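Uncharacterized protein (Streptococcus pneumoniae, PDB 3LFT) probably serves as the substrate-binding component of an ABC transporter and holds L-tryptophan in the cleft between its two domains. Local coordinates at residues Val11-Leu16 / Ile194-Ala199; Lys38-Asn43 / Lys56-Asn61; Pro171-Ile176 / Ile198-Pro203. All blocks are in the same frame, centred on the assembly; numbering follows the deposited sequence. Where two conformers were deposited one is given.

Contact 1. Residues Val11-Leu16 / Ile194-Ala199; sequences VSHPSL and IDNTIA. With TRP (tryptophan), chain C.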
ATOM      1  N   VAL A  11      -7.975   6.004   4.405  1.00  6.00           N
ATOM      2  CA  VAL A  11      -8.303   5.422   5.699  1.00  6.29           C
ATOM      3  C   VAL A  11      -7.108   5.657   6.599  1.00  6.72           C
ATOM      4  O   VAL A  11      -6.006   5.931   6.136  1.00  6.54           O
ATOM      5  CB  VAL A  11      -8.594   3.885   5.556  1.00  6.21           C
ATOM      6  CG1 VAL A  11      -7.335   3.097   5.181  1.00  6.43           C
ATOM      7  CG2 VAL A  11      -9.227   3.278   6.790  1.00  7.69           C
ATOM      8  N   SER A  12      -7.331   5.536   7.903  1.00  7.03           N
ATOM      9  CA  SER A  12      -6.219   5.551   8.850  1.00  7.41           C
ATOM     10  C   SER A  12      -5.629   4.160   8.981  1.00  7.70           C
ATOM     11  O   SER A  12      -6.240   3.251   9.532  1.00  9.00           O
ATOM     12  CB  SER A  12      -6.675   6.057  10.221  1.00  7.27           C
ATOM     13  OG  SER A  12      -7.020   7.424  10.137  1.00  9.05           O
ATOM     14  N   HIS A  13      -4.438   3.984   8.426  1.00  6.07           N
ATOM     15  CA  HIS A  13      -3.576   2.903   8.877  1.00  6.20           C
ATOM     16  C   HIS A  13      -2.150   3.458   8.904  1.00  5.60           C
ATOM     17  O   HIS A  13      -1.867   4.449   8.230  1.00  5.05           O
ATOM     18  CB  HIS A  13      -3.839   1.595   8.103  1.00  5.94           C
ATOM     19  CG  HIS A  13      -3.394   1.588   6.678  1.00  4.99           C
ATOM     20  ND1 HIS A  13      -4.259   1.520   5.604  1.00  7.01           N
ATOM     21  CD2 HIS A  13      -2.146   1.497   6.168  1.00  3.01           C
ATOM     22  CE1 HIS A  13      -3.554   1.414   4.488  1.00  3.06           C
ATOM     23  NE2 HIS A  13      -2.270   1.420   4.806  1.00  6.96           N
ATOM     24  N   PRO A  14      -1.251   2.883   9.716  1.00  5.28           N
ATOM     25  CA  PRO A  14      -0.015   3.658   9.969  1.00  5.59           C
ATOM     26  C   PRO A  14       0.830   3.944   8.748  1.00  5.85           C
ATOM     27  O   PRO A  14       1.469   4.996   8.670  1.00  5.85           O
ATOM     28  CB  PRO A  14       0.760   2.789  10.963  1.00  6.35           C
ATOM     29  CG  PRO A  14      -0.325   2.040  11.707  1.00  6.29           C
ATOM     30  CD  PRO A  14      -1.422   1.782  10.685  1.00  5.51           C
ATOM     31  N   SER A  15       0.813   3.040   7.774  1.00  5.13           N
ATOM     32  CA  SER A  15       1.574   3.282   6.541  1.00  4.53           C
ATOM     33  C   SER A  15       1.099   4.536   5.811  1.00  5.17           C
ATOM     34  O   SER A  15       1.906   5.351   5.368  1.00  5.29           O
ATOM     35  CB  SER A  15       1.500   2.079   5.607  1.00  4.98           C
ATOM     36  OG  SER A  15       1.998   0.902   6.225  1.00  4.43           O
ATOM     37  N   LEU A  16      -0.215   4.717   5.717  1.00  4.54           N
ATOM     38  CA  LEU A  16      -0.726   5.910   5.047  1.00  5.14           C
ATOM     39  C   LEU A  16      -0.398   7.178   5.818  1.00  5.19           C
ATOM     40  O   LEU A  16      -0.109   8.213   5.204  1.00  5.78           O
ATOM     41  CB  LEU A  16      -2.226   5.828   4.734  1.00  5.08           C
ATOM     42  CG  LEU A  16      -2.705   4.624   3.908  1.00  5.46           C
ATOM     43  CD1 LEU A  16      -4.137   4.847   3.447  1.00  6.24           C
ATOM     44  CD2 LEU A  16      -1.827   4.297   2.698  1.00  6.30           C
ATOM     45  N   ILE A 194      -0.271  -5.506  -0.404  1.00  4.94           N
ATOM     46  CA  ILE A 194      -0.372  -4.098  -0.014  1.00  5.15           C
ATOM     47  C   ILE A 194      -1.868  -3.733  -0.135  1.00  4.94           C
ATOM     48  O   ILE A 194      -2.325  -3.304  -1.201  1.00  6.09           O
ATOM     49  CB  ILE A 194       0.544  -3.192  -0.877  1.00  5.16           C
ATOM     50  CG1 ILE A 194       1.988  -3.700  -0.904  1.00  6.00           C
ATOM     51  CG2 ILE A 194       0.514  -1.774  -0.345  1.00  5.66           C
ATOM     52  CD1 ILE A 194       2.837  -2.963  -1.945  1.00  6.42           C
ATOM     53  N   ASP A 195      -2.599  -3.966   0.950  1.00  4.86           N
ATOM     54  CA  ASP A 195      -4.059  -3.997   0.942  1.00  4.52           C
ATOM     55  C   ASP A 195      -4.545  -3.105   2.080  1.00  4.74           C
ATOM     56  O   ASP A 195      -4.218  -3.337   3.250  1.00  4.90           O
ATOM     57  CB  ASP A 195      -4.527  -5.446   1.132  1.00  5.75           C
ATOM     58  CG  ASP A 195      -6.029  -5.583   1.085  1.00  5.87           C
ATOM     59  OD1 ASP A 195      -6.709  -5.136   2.035  1.00  6.35           O
ATOM     60  OD2 ASP A 195      -6.539  -6.119   0.065  1.00  6.69           O
ATOM     61  N   ASN A 196      -5.320  -2.074   1.756  1.00  4.50           N
ATOM     62  CA  ASN A 196      -5.749  -1.109   2.774  1.00  4.76           C
ATOM     63  C   ASN A 196      -6.739  -1.690   3.777  1.00  4.83           C
ATOM     64  O   ASN A 196      -6.721  -1.316   4.952  1.00  5.19           O
ATOM     65  CB  ASN A 196      -6.388   0.107   2.113  1.00  4.65           C
ATOM     66  CG  ASN A 196      -5.409   0.853   1.253  1.00  4.62           C
ATOM     67  OD1 ASN A 196      -4.547   1.564   1.767  1.00  4.84           O
ATOM     68  ND2 ASN A 196      -5.525   0.707  -0.063  1.00  5.60           N
ATOM     69  N   THR A 197      -7.625  -2.563   3.310  1.00  5.17           N
ATOM     70  CA  THR A 197      -8.637  -3.189   4.176  1.00  5.39           C
ATOM     71  C   THR A 197      -7.950  -4.019   5.262  1.00  4.76           C
ATOM     72  O   THR A 197      -8.203  -3.832   6.457  1.00  4.82           O
ATOM     73  CB  THR A 197      -9.635  -4.053   3.341  1.00  5.84           C
ATOM     74  OG1 THR A 197     -10.224  -3.223   2.321  1.00  9.05           O
ATOM     75  CG2 THR A 197     -10.731  -4.672   4.214  1.00  5.91           C
ATOM     76  N   ILE A 198      -7.055  -4.915   4.845  1.00  4.83           N
ATOM     77  CA  ILE A 198      -6.397  -5.777   5.823  1.00  4.79           C
ATOM     78  C   ILE A 198      -5.447  -4.924   6.663  1.00  4.60           C
ATOM     79  O   ILE A 198      -5.326  -5.149   7.867  1.00  5.31           O
ATOM     80  CB  ILE A 198      -5.670  -6.967   5.162  1.00  4.62           C
ATOM     81  CG1 ILE A 198      -6.619  -7.729   4.227  1.00  5.07           C
ATOM     82  CG2 ILE A 198      -5.062  -7.904   6.210  1.00  5.49           C
ATOM     83  CD1 ILE A 198      -7.907  -8.294   4.867  1.00  8.19           C
ATOM     84  N   ALA A 199      -4.787  -3.934   6.061  1.00  4.22           N
ATOM     85  CA  ALA A 199      -3.882  -3.110   6.884  1.00  4.91           C
ATOM     86  C   ALA A 199      -4.634  -2.373   7.989  1.00  5.45           C
ATOM     87  O   ALA A 199      -4.133  -2.211   9.110  1.00  5.72           O
ATOM     88  CB  ALA A 199      -3.083  -2.127   6.036  1.00  4.73           C
TER
HETATM   89  N   TRP C   1      -0.416   1.036  -2.379  1.00  8.29           N
HETATM   90  CA  TRP C   1      -1.744   0.942  -1.706  1.00  8.97           C
HETATM   91  C   TRP C   1      -2.837   1.182  -2.696  1.00  8.94           C
HETATM   92  O   TRP C   1      -3.960   1.520  -2.312  1.00  8.77           O
HETATM   93  CB  TRP C   1      -1.806   1.938  -0.537  1.00  8.71           C
HETATM   94  CG  TRP C   1      -0.752   1.642   0.500  1.00  7.83           C
HETATM   95  CD1 TRP C   1       0.478   2.277   0.673  1.00  8.47           C
HETATM   96  CD2 TRP C   1      -0.812   0.585   1.516  1.00  8.23           C
HETATM   97  NE1 TRP C   1       1.156   1.694   1.718  1.00  8.55           N
HETATM   98  CE2 TRP C   1       0.458   0.685   2.241  1.00  8.59           C
HETATM   99  CE3 TRP C   1      -1.753  -0.374   1.810  1.00  8.21           C
HETATM  100  CZ2 TRP C   1       0.693  -0.210   3.269  1.00  8.72           C
HETATM  101  CZ3 TRP C   1      -1.481  -1.262   2.846  1.00  9.20           C
HETATM  102  CH2 TRP C   1      -0.271  -1.163   3.561  1.00  8.94           C
HETATM  103  OXT TRP C   1      -2.601   1.038  -3.904  1.00  8.45           O
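H13 and A199 meet face-on in the cleft, the histidine ring lying under the alanine methyl. With chi1 at 71°, CG of H13 stands between the backbone N and carbonyl carbon, turning the ring toward helix 196-200. From the chain outward, CB of H13 lies 3.9 Å from the carbonyl O of A199. CG and CD2 come under CB of A199, a CH-pi contact with that methyl 3.6 Å from the ring centroid and 4° off the normal. The opposite face carries CG of L16, offset toward the rim. ND1 of H13 lies 3.8 Å from the carbonyl O of N196. CE1 meets OD1 of N196 at 2.9 Å near the ring plane; this amide oxygen is buried and has no hydrogen-bond partner in the model. NE2 reaches the ligand indole, 3.4 Å from CZ3 of the bound tryptophan. ND2 of the N196 amide donates to the ligand carboxylate O at 2.9 Å. I194 CG2 and S15 CB also pack on the indole. H13, N-cap of helix 14-29, follows strand 3-9 of the six-stranded sheet, whereas D195 caps helix 196-200 after strand 189-192 of the four-stranded sheet, so the two domains meet around the ligand, as in periplasmic binding proteins.

Contact 2. Residues Lys38-Asn43 / Lys56-Asn61; sequences KIDFMN and KQLVAN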
ATOM      1  N   LYS A  38      -1.793  26.115   1.400  1.00  5.76           N
ATOM      2  CA  LYS A  38      -2.962  25.766   2.181  1.00  4.69           C
ATOM      3  C   LYS A  38      -3.366  24.348   1.808  1.00  4.48           C
ATOM      4  O   LYS A  38      -3.696  24.075   0.651  1.00  4.34           O
ATOM      5  CB  LYS A  38      -4.105  26.732   1.879  1.00  4.59           C
ATOM      6  N   ILE A  39      -3.303  23.452   2.792  1.00  4.30           N
ATOM      7  CA  ILE A  39      -3.676  22.052   2.601  1.00  5.43           C
ATOM      8  C   ILE A  39      -5.029  21.804   3.230  1.00  5.48           C
ATOM      9  O   ILE A  39      -5.213  22.034   4.429  1.00  6.90           O
ATOM     10  CB  ILE A  39      -2.636  21.078   3.209  1.00  5.86           C
ATOM     11  CG1 ILE A  39      -1.244  21.350   2.624  1.00  7.09           C
ATOM     12  CG2 ILE A  39      -3.071  19.618   2.993  1.00  7.11           C
ATOM     13  CD1 ILE A  39      -0.107  20.490   3.230  1.00  9.22           C
ATOM     14  N   ASP A  40      -5.978  21.362   2.412  1.00  4.50           N
ATOM     15  CA  ASP A  40      -7.269  20.875   2.913  1.00  4.91           C
ATOM     16  C   ASP A  40      -7.225  19.348   2.961  1.00  4.08           C
ATOM     17  O   ASP A  40      -7.319  18.684   1.925  1.00  4.70           O
ATOM     18  CB  ASP A  40      -8.432  21.365   2.045  1.00  4.93           C
ATOM     19  CG  ASP A  40      -9.808  21.101   2.676  1.00  7.93           C
ATOM     20  OD1 ASP A  40      -9.894  20.829   3.900  1.00 15.30           O
ATOM     21  OD2 ASP A  40     -10.808  21.195   1.945  1.00 12.71           O
ATOM     22  N   PHE A  41      -7.078  18.816   4.167  1.00  3.61           N
ATOM     23  CA  PHE A  41      -6.921  17.387   4.399  1.00  3.93           C
ATOM     24  C   PHE A  41      -8.222  16.743   4.841  1.00  3.83           C
ATOM     25  O   PHE A  41      -8.884  17.241   5.756  1.00  4.43           O
ATOM     26  CB  PHE A  41      -5.851  17.141   5.468  1.00  4.26           C
ATOM     27  CG  PHE A  41      -5.660  15.685   5.802  1.00  4.19           C
ATOM     28  CD1 PHE A  41      -4.781  14.901   5.065  1.00  4.09           C
ATOM     29  CD2 PHE A  41      -6.379  15.086   6.828  1.00  4.86           C
ATOM     30  CE1 PHE A  41      -4.624  13.543   5.358  1.00  5.67           C
ATOM     31  CE2 PHE A  41      -6.219  13.738   7.137  1.00  5.76           C
ATOM     32  CZ  PHE A  41      -5.324  12.962   6.394  1.00  5.14           C
HETATM   33  N   MSE A  42      -8.556  15.620   4.210  1.00  4.45           N
HETATM   34  CA  MSE A  42      -9.729  14.846   4.584  1.00  4.46           C
HETATM   35  C   MSE A  42      -9.387  13.360   4.614  1.00  3.96           C
HETATM   36  O   MSE A  42      -8.532  12.907   3.854  1.00  3.74           O
HETATM   37  CB  MSE A  42     -10.869  15.075   3.584  1.00  5.12           C
HETATM   38  CG  MSE A  42     -11.212  16.543   3.341  1.00  5.02           C
HETATM   39 SE   MSE A  42     -12.897  16.743   2.393  1.00 12.87          SE
HETATM   40  CE  MSE A  42     -14.058  16.553   3.944  1.00 12.93           C
ATOM     41  N   ASN A  43     -10.070  12.613   5.477  1.00  4.03           N
ATOM     42  CA  ASN A  43      -9.862  11.172   5.607  1.00  3.96           C
ATOM     43  C   ASN A  43     -11.222  10.479   5.479  1.00  3.89           C
ATOM     44  O   ASN A  43     -12.148  10.738   6.245  1.00  4.32           O
ATOM     45  CB  ASN A  43      -9.222  10.875   6.971  1.00  3.72           C
ATOM     46  CG  ASN A  43      -8.763   9.440   7.106  1.00  3.44           C
ATOM     47  OD1 ASN A  43      -9.433   8.523   6.653  1.00  3.94           O
ATOM     48  ND2 ASN A  43      -7.608   9.244   7.748  1.00  6.88           N
ATOM     49  N   LYS A  56     -16.018  14.814  -4.222  1.00  5.87           N
ATOM     50  CA  LYS A  56     -16.831  15.827  -4.867  1.00  6.60           C
ATOM     51  C   LYS A  56     -16.504  17.215  -4.305  1.00  7.20           C
ATOM     52  O   LYS A  56     -16.353  18.174  -5.062  1.00  8.36           O
ATOM     53  CB  LYS A  56     -18.313  15.463  -4.717  1.00  7.10           C
ATOM     54  CG  LYS A  56     -19.293  16.383  -5.422  1.00  8.60           C
ATOM     55  CD  LYS A  56     -20.704  15.829  -5.270  1.00 12.06           C
ATOM     56  CE  LYS A  56     -21.698  16.496  -6.185  1.00 15.63           C
ATOM     57  NZ  LYS A  56     -23.014  15.948  -5.822  1.00 19.98           N
ATOM     58  N   GLN A  57     -16.361  17.305  -2.988  1.00  6.81           N
ATOM     59  CA  GLN A  57     -16.027  18.565  -2.327  1.00  8.25           C
ATOM     60  C   GLN A  57     -14.637  19.058  -2.733  1.00  8.16           C
ATOM     61  O   GLN A  57     -14.474  20.214  -3.124  1.00  8.81           O
ATOM     62  CB  GLN A  57     -16.116  18.379  -0.807  1.00  9.02           C
ATOM     63  CG  GLN A  57     -17.545  18.277  -0.306  1.00 13.70           C
ATOM     64  CD  GLN A  57     -17.722  17.664   1.078  1.00 17.58           C
ATOM     65  OE1 GLN A  57     -16.819  17.040   1.651  1.00 18.78           O
ATOM     66  NE2 GLN A  57     -18.932  17.806   1.603  1.00 19.70           N
ATOM     67  N   LEU A  58     -13.644  18.168  -2.678  1.00  7.45           N
ATOM     68  CA  LEU A  58     -12.242  18.570  -2.878  1.00  6.65           C
ATOM     69  C   LEU A  58     -11.951  19.085  -4.281  1.00  7.23           C
ATOM     70  O   LEU A  58     -11.066  19.924  -4.460  1.00  6.77           O
ATOM     71  CB  LEU A  58     -11.296  17.413  -2.510  1.00  6.97           C
ATOM     72  CG  LEU A  58     -11.176  17.079  -1.018  1.00  5.23           C
ATOM     73  CD1 LEU A  58     -10.548  15.679  -0.833  1.00  8.32           C
ATOM     74  CD2 LEU A  58     -10.349  18.137  -0.271  1.00  9.14           C
ATOM     75  N   VAL A  59     -12.694  18.593  -5.275  1.00  7.39           N
ATOM     76  CA  VAL A  59     -12.421  18.995  -6.663  1.00  8.52           C
ATOM     77  C   VAL A  59     -13.186  20.244  -7.081  1.00  9.30           C
ATOM     78  O   VAL A  59     -12.978  20.751  -8.187  1.00 10.05           O
ATOM     79  CB  VAL A  59     -12.657  17.847  -7.688  1.00  8.15           C
ATOM     80  CG1 VAL A  59     -11.848  16.610  -7.317  1.00  8.58           C
ATOM     81  CG2 VAL A  59     -14.132  17.523  -7.838  1.00  9.26           C
ATOM     82  N   ALA A  60     -14.035  20.749  -6.190  1.00  9.65           N
ATOM     83  CA  ALA A  60     -14.893  21.901  -6.469  1.00 10.75           C
ATOM     84  C   ALA A  60     -14.671  23.034  -5.459  1.00 11.41           C
ATOM     85  O   ALA A  60     -15.546  23.889  -5.274  1.00 12.63           O
ATOM     86  CB  ALA A  60     -16.338  21.460  -6.474  1.00 11.15           C
ATOM     87  N   ASN A  61     -13.491  23.071  -4.843  1.00 11.88           N
ATOM     88  CA  ASN A  61     -13.200  24.018  -3.767  1.00 12.88           C
ATOM     89  C   ASN A  61     -11.990  24.944  -3.996  1.00 12.25           C
ATOM     90  O   ASN A  61     -11.363  25.413  -3.044  1.00 12.73           O
ATOM     91  CB  ASN A  61     -13.060  23.266  -2.437  1.00 13.38           C
ATOM     92  CG  ASN A  61     -13.151  24.195  -1.233  1.00 15.62           C
ATOM     93  OD1 ASN A  61     -14.038  25.055  -1.160  1.00 17.91           O
ATOM     94  ND2 ASN A  61     -12.218  24.043  -0.296  1.00 17.34           N
TER
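The selenomethionine M42 reaches L58 because its CG lies anti to the carbonyl carbon (chi1 -53°) and its chain, extended through chi2, bends at chi3 (82°). SE consequently sits 3.8 Å from CG of L58, the two side chains running antiparallel alongside one another, and the bend brings CE to 3.6 Å from OE1 of Q57, whose side chain crosses that of M42 at about a right angle. D40 is set differently: its CG is anti to the backbone N, which takes the carboxylate out toward the helix end. There OD2 lies 3.8 Å from CD2 of L58, a methyl that is equally close to the D40 carbonyl O. This packing belongs to a beta-alpha-beta crossover, in which helix 48-58 leads from edge strand 37-43, past strand 3-9, to strand 65-69. L58 extends the apolar contact inward by touching L8 on strand 3-9. F41 points to the other face of the sheet, where its ring stacks with that of Y20 on helix 14-29. At the rim, N61 follows the last turn, its amide plane 61° from the D40 carboxylate; ND2 stays 3.9 Å from OD2 of D40, too far for a hydrogen bond.

Contact 3. Residues Pro171-Ile176 / Ile198-Pro203; sequences PSTNEI and IASGFP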
ATOM      1  N   PRO A 171     -14.903  -8.871   1.564  1.00  5.12           N
ATOM      2  CA  PRO A 171     -15.401  -7.594   1.022  1.00  5.01           C
ATOM      3  C   PRO A 171     -15.160  -6.383   1.921  1.00  5.63           C
ATOM      4  O   PRO A 171     -15.282  -5.240   1.459  1.00  6.32           O
ATOM      5  CB  PRO A 171     -16.906  -7.844   0.882  1.00  4.70           C
ATOM      6  CG  PRO A 171     -17.217  -8.816   1.982  1.00  4.80           C
ATOM      7  CD  PRO A 171     -16.007  -9.732   2.040  1.00  5.39           C
ATOM      8  N   SER A 172     -14.862  -6.631   3.191  1.00  5.73           N
ATOM      9  CA  SER A 172     -14.693  -5.584   4.198  1.00  6.17           C
ATOM     10  C   SER A 172     -13.932  -6.123   5.389  1.00  6.65           C
ATOM     11  O   SER A 172     -13.596  -7.311   5.440  1.00  6.23           O
ATOM     12  CB  SER A 172     -16.049  -5.045   4.671  1.00  5.90           C
ATOM     13  OG  SER A 172     -16.595  -5.898   5.675  1.00  7.47           O
ATOM     14  N   THR A 173     -13.685  -5.255   6.368  1.00  6.72           N
ATOM     15  CA  THR A 173     -12.960  -5.656   7.578  0.50  6.03           C
ATOM     16  C   THR A 173     -13.788  -6.575   8.461  1.00  6.82           C
ATOM     17  O   THR A 173     -13.247  -7.320   9.282  1.00  6.70           O
ATOM     18  CB  THR A 173     -12.521  -4.456   8.442  0.50  6.07           C
ATOM     19  OG1 THR A 173     -13.636  -3.588   8.659  0.50  3.76           O
ATOM     20  CG2 THR A 173     -11.396  -3.674   7.760  0.50  3.41           C
ATOM     21  N   ASN A 174     -15.108  -6.551   8.280  1.00  6.26           N
ATOM     22  CA  ASN A 174     -16.014  -7.354   9.110  1.00  7.86           C
ATOM     23  C   ASN A 174     -15.786  -8.861   9.030  1.00  7.65           C
ATOM     24  O   ASN A 174     -16.024  -9.579  10.005  1.00  8.41           O
ATOM     25  CB  ASN A 174     -17.476  -7.009   8.791  1.00  7.96           C
ATOM     26  CG  ASN A 174     -17.800  -5.545   9.050  1.00 10.93           C
ATOM     27  OD1 ASN A 174     -18.231  -4.823   8.149  1.00 16.51           O
ATOM     28  ND2 ASN A 174     -17.574  -5.096  10.280  1.00 14.42           N
ATOM     29  N   GLU A 175     -15.324  -9.333   7.873  1.00  6.44           N
ATOM     30  CA  GLU A 175     -15.177 -10.759   7.615  1.00  6.09           C
ATOM     31  C   GLU A 175     -13.773 -11.272   7.947  1.00  6.11           C
ATOM     32  O   GLU A 175     -13.498 -12.454   7.766  1.00  6.68           O
ATOM     33  CB  GLU A 175     -15.539 -11.081   6.150  1.00  5.99           C
ATOM     34  CG  GLU A 175     -17.010 -10.843   5.764  1.00  6.62           C
ATOM     35  CD  GLU A 175     -17.357  -9.371   5.542  1.00  8.01           C
ATOM     36  OE1 GLU A 175     -16.448  -8.560   5.285  1.00  9.21           O
ATOM     37  OE2 GLU A 175     -18.552  -9.020   5.612  1.00  9.87           O
ATOM     38  N   ILE A 176     -12.901 -10.402   8.458  1.00  5.95           N
ATOM     39  CA  ILE A 176     -11.500 -10.806   8.691  1.00  6.13           C
ATOM     40  C   ILE A 176     -11.369 -11.934   9.716  1.00  6.00           C
ATOM     41  O   ILE A 176     -10.745 -12.961   9.420  1.00  5.95           O
ATOM     42  CB  ILE A 176     -10.588  -9.626   9.100  1.00  5.62           C
ATOM     43  CG1 ILE A 176     -10.388  -8.676   7.910  1.00  7.55           C
ATOM     44  CG2 ILE A 176      -9.205 -10.162   9.585  1.00  7.09           C
ATOM     45  CD1 ILE A 176      -9.670  -7.373   8.260  1.00  8.65           C
ATOM     46  N   ILE A 198      -7.055  -4.915   4.845  1.00  4.83           N
ATOM     47  CA  ILE A 198      -6.397  -5.777   5.823  1.00  4.79           C
ATOM     48  C   ILE A 198      -5.447  -4.924   6.663  1.00  4.60           C
ATOM     49  O   ILE A 198      -5.326  -5.149   7.867  1.00  5.31           O
ATOM     50  CB  ILE A 198      -5.670  -6.967   5.162  1.00  4.62           C
ATOM     51  CG1 ILE A 198      -6.619  -7.729   4.227  1.00  5.07           C
ATOM     52  CG2 ILE A 198      -5.062  -7.904   6.210  1.00  5.49           C
ATOM     53  CD1 ILE A 198      -7.907  -8.294   4.867  1.00  8.19           C
ATOM     54  N   ALA A 199      -4.787  -3.934   6.061  1.00  4.22           N
ATOM     55  CA  ALA A 199      -3.882  -3.110   6.884  1.00  4.91           C
ATOM     56  C   ALA A 199      -4.634  -2.373   7.989  1.00  5.45           C
ATOM     57  O   ALA A 199      -4.133  -2.211   9.110  1.00  5.72           O
ATOM     58  CB  ALA A 199      -3.083  -2.127   6.036  1.00  4.73           C
ATOM     59  N   SER A 200      -5.844  -1.917   7.673  1.00  4.50           N
ATOM     60  CA  SER A 200      -6.658  -1.203   8.645  1.00  5.67           C
ATOM     61  C   SER A 200      -7.191  -2.123   9.744  1.00  6.21           C
ATOM     62  O   SER A 200      -7.518  -1.642  10.832  1.00  8.13           O
ATOM     63  CB  SER A 200      -7.798  -0.461   7.936  1.00  6.22           C
ATOM     64  OG  SER A 200      -8.822  -1.360   7.559  1.00  9.09           O
ATOM     65  N   GLY A 201      -7.279  -3.425   9.463  1.00  5.94           N
ATOM     66  CA  GLY A 201      -7.752  -4.390  10.453  1.00  6.00           C
ATOM     67  C   GLY A 201      -6.693  -5.390  10.857  1.00  5.69           C
ATOM     68  O   GLY A 201      -7.033  -6.479  11.325  1.00  6.00           O
ATOM     69  N   PHE A 202      -5.416  -5.038  10.703  1.00  5.73           N
ATOM     70  CA  PHE A 202      -4.375  -6.055  10.882  1.00  4.84           C
ATOM     71  C   PHE A 202      -4.267  -6.652  12.298  1.00  5.06           C
ATOM     72  O   PHE A 202      -4.011  -7.847  12.432  1.00  4.44           O
ATOM     73  CB  PHE A 202      -3.016  -5.613  10.342  1.00  5.21           C
ATOM     74  CG  PHE A 202      -2.037  -6.744  10.287  1.00  4.59           C
ATOM     75  CD1 PHE A 202      -2.191  -7.776   9.359  1.00  4.53           C
ATOM     76  CD2 PHE A 202      -0.996  -6.830  11.217  1.00  4.58           C
ATOM     77  CE1 PHE A 202      -1.330  -8.858   9.348  1.00  5.64           C
ATOM     78  CE2 PHE A 202      -0.124  -7.923  11.184  1.00  4.57           C
ATOM     79  CZ  PHE A 202      -0.302  -8.917  10.252  1.00  6.08           C
ATOM     80  N   PRO A 203      -4.472  -5.847  13.357  1.00  4.98           N
ATOM     81  CA  PRO A 203      -4.452  -6.483  14.684  1.00  5.82           C
ATOM     82  C   PRO A 203      -5.486  -7.603  14.837  1.00  5.48           C
ATOM     83  O   PRO A 203      -5.261  -8.532  15.622  1.00  6.26           O
ATOM     84  CB  PRO A 203      -4.703  -5.311  15.631  1.00  5.93           C
ATOM     85  CG  PRO A 203      -4.053  -4.146  14.895  1.00  5.94           C
ATOM     86  CD  PRO A 203      -4.436  -4.372  13.453  1.00  5.53           C
TER
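I176 and I198 meet through their delta methyls, CD1 to CD1 at 3.9 Å, with the two side chains inclined to one another. CG1 of I176 is as close to the same methyl of I198, so the end of one isoleucine lies against the outer half of the other. CD1 of I176 also comes 4.1 Å from the carbonyl O of G201, passing over a backbone that has no side chain in the way; G201 is where helix 196-200 leaves helical geometry. T173 adds a less certain contact, since it has two conformers; in one of them CG2 lies 3.5 Å from OG of S200. The T173 partner is a methyl, making this a van der Waals contact; the hydroxyl itself bonds to the carbonyl O of T197. Both segments lie at the ends of elements in the domain built on the four-stranded parallel sheet. Strand 164-170, the loop and helix 176-183 begin a beta-alpha-beta crossover, which passes strand 135-141 and returns through strand 189-192, from which helix 196-200 follows. Behind the isoleucine pair, V205 of helix 202-208 touches both, and V170 of strand 164-170 touches I198. The loop around T173 is shaped by S172, whose OG accepts from N of N174 at 3.1 Å in an ST turn and donates to OE1 of E175 at 2.7 Å. E175 folds back, bent at chi2 (77°), and its OE1 is met on the syn side, 19° out of the carboxylate plane. Directly after it, N of I176 bonds to the carbonyl O of T173 at 3.2 Å, linking the two residues that touch the helix, and the carbonyl O of E175, just before helix 176-183, accepts from OG1 of T179 in its first turn.

From the N terminus, strand 3-9 leads into residues 11-16, which wait 178 residues for their partner, 194-199. Inside that long loop, contact 2 closes early, joining strand 37-43 to the end of helix 48-58 across just 12 intervening residues at the surface of the first domain. The chain then crosses to the second domain, where 171-176 opens contact 3. Its closure at 198-203 overlaps the end of contact 1, the two sharing I198 and A199, so helix 196-200 faces the cleft on one side and its own domain's loop on another. Contacts 1 and 3 are centred about 9 Å apart, whereas contact 2 and contact 3 come no nearer than about 9 Å between nearest atoms.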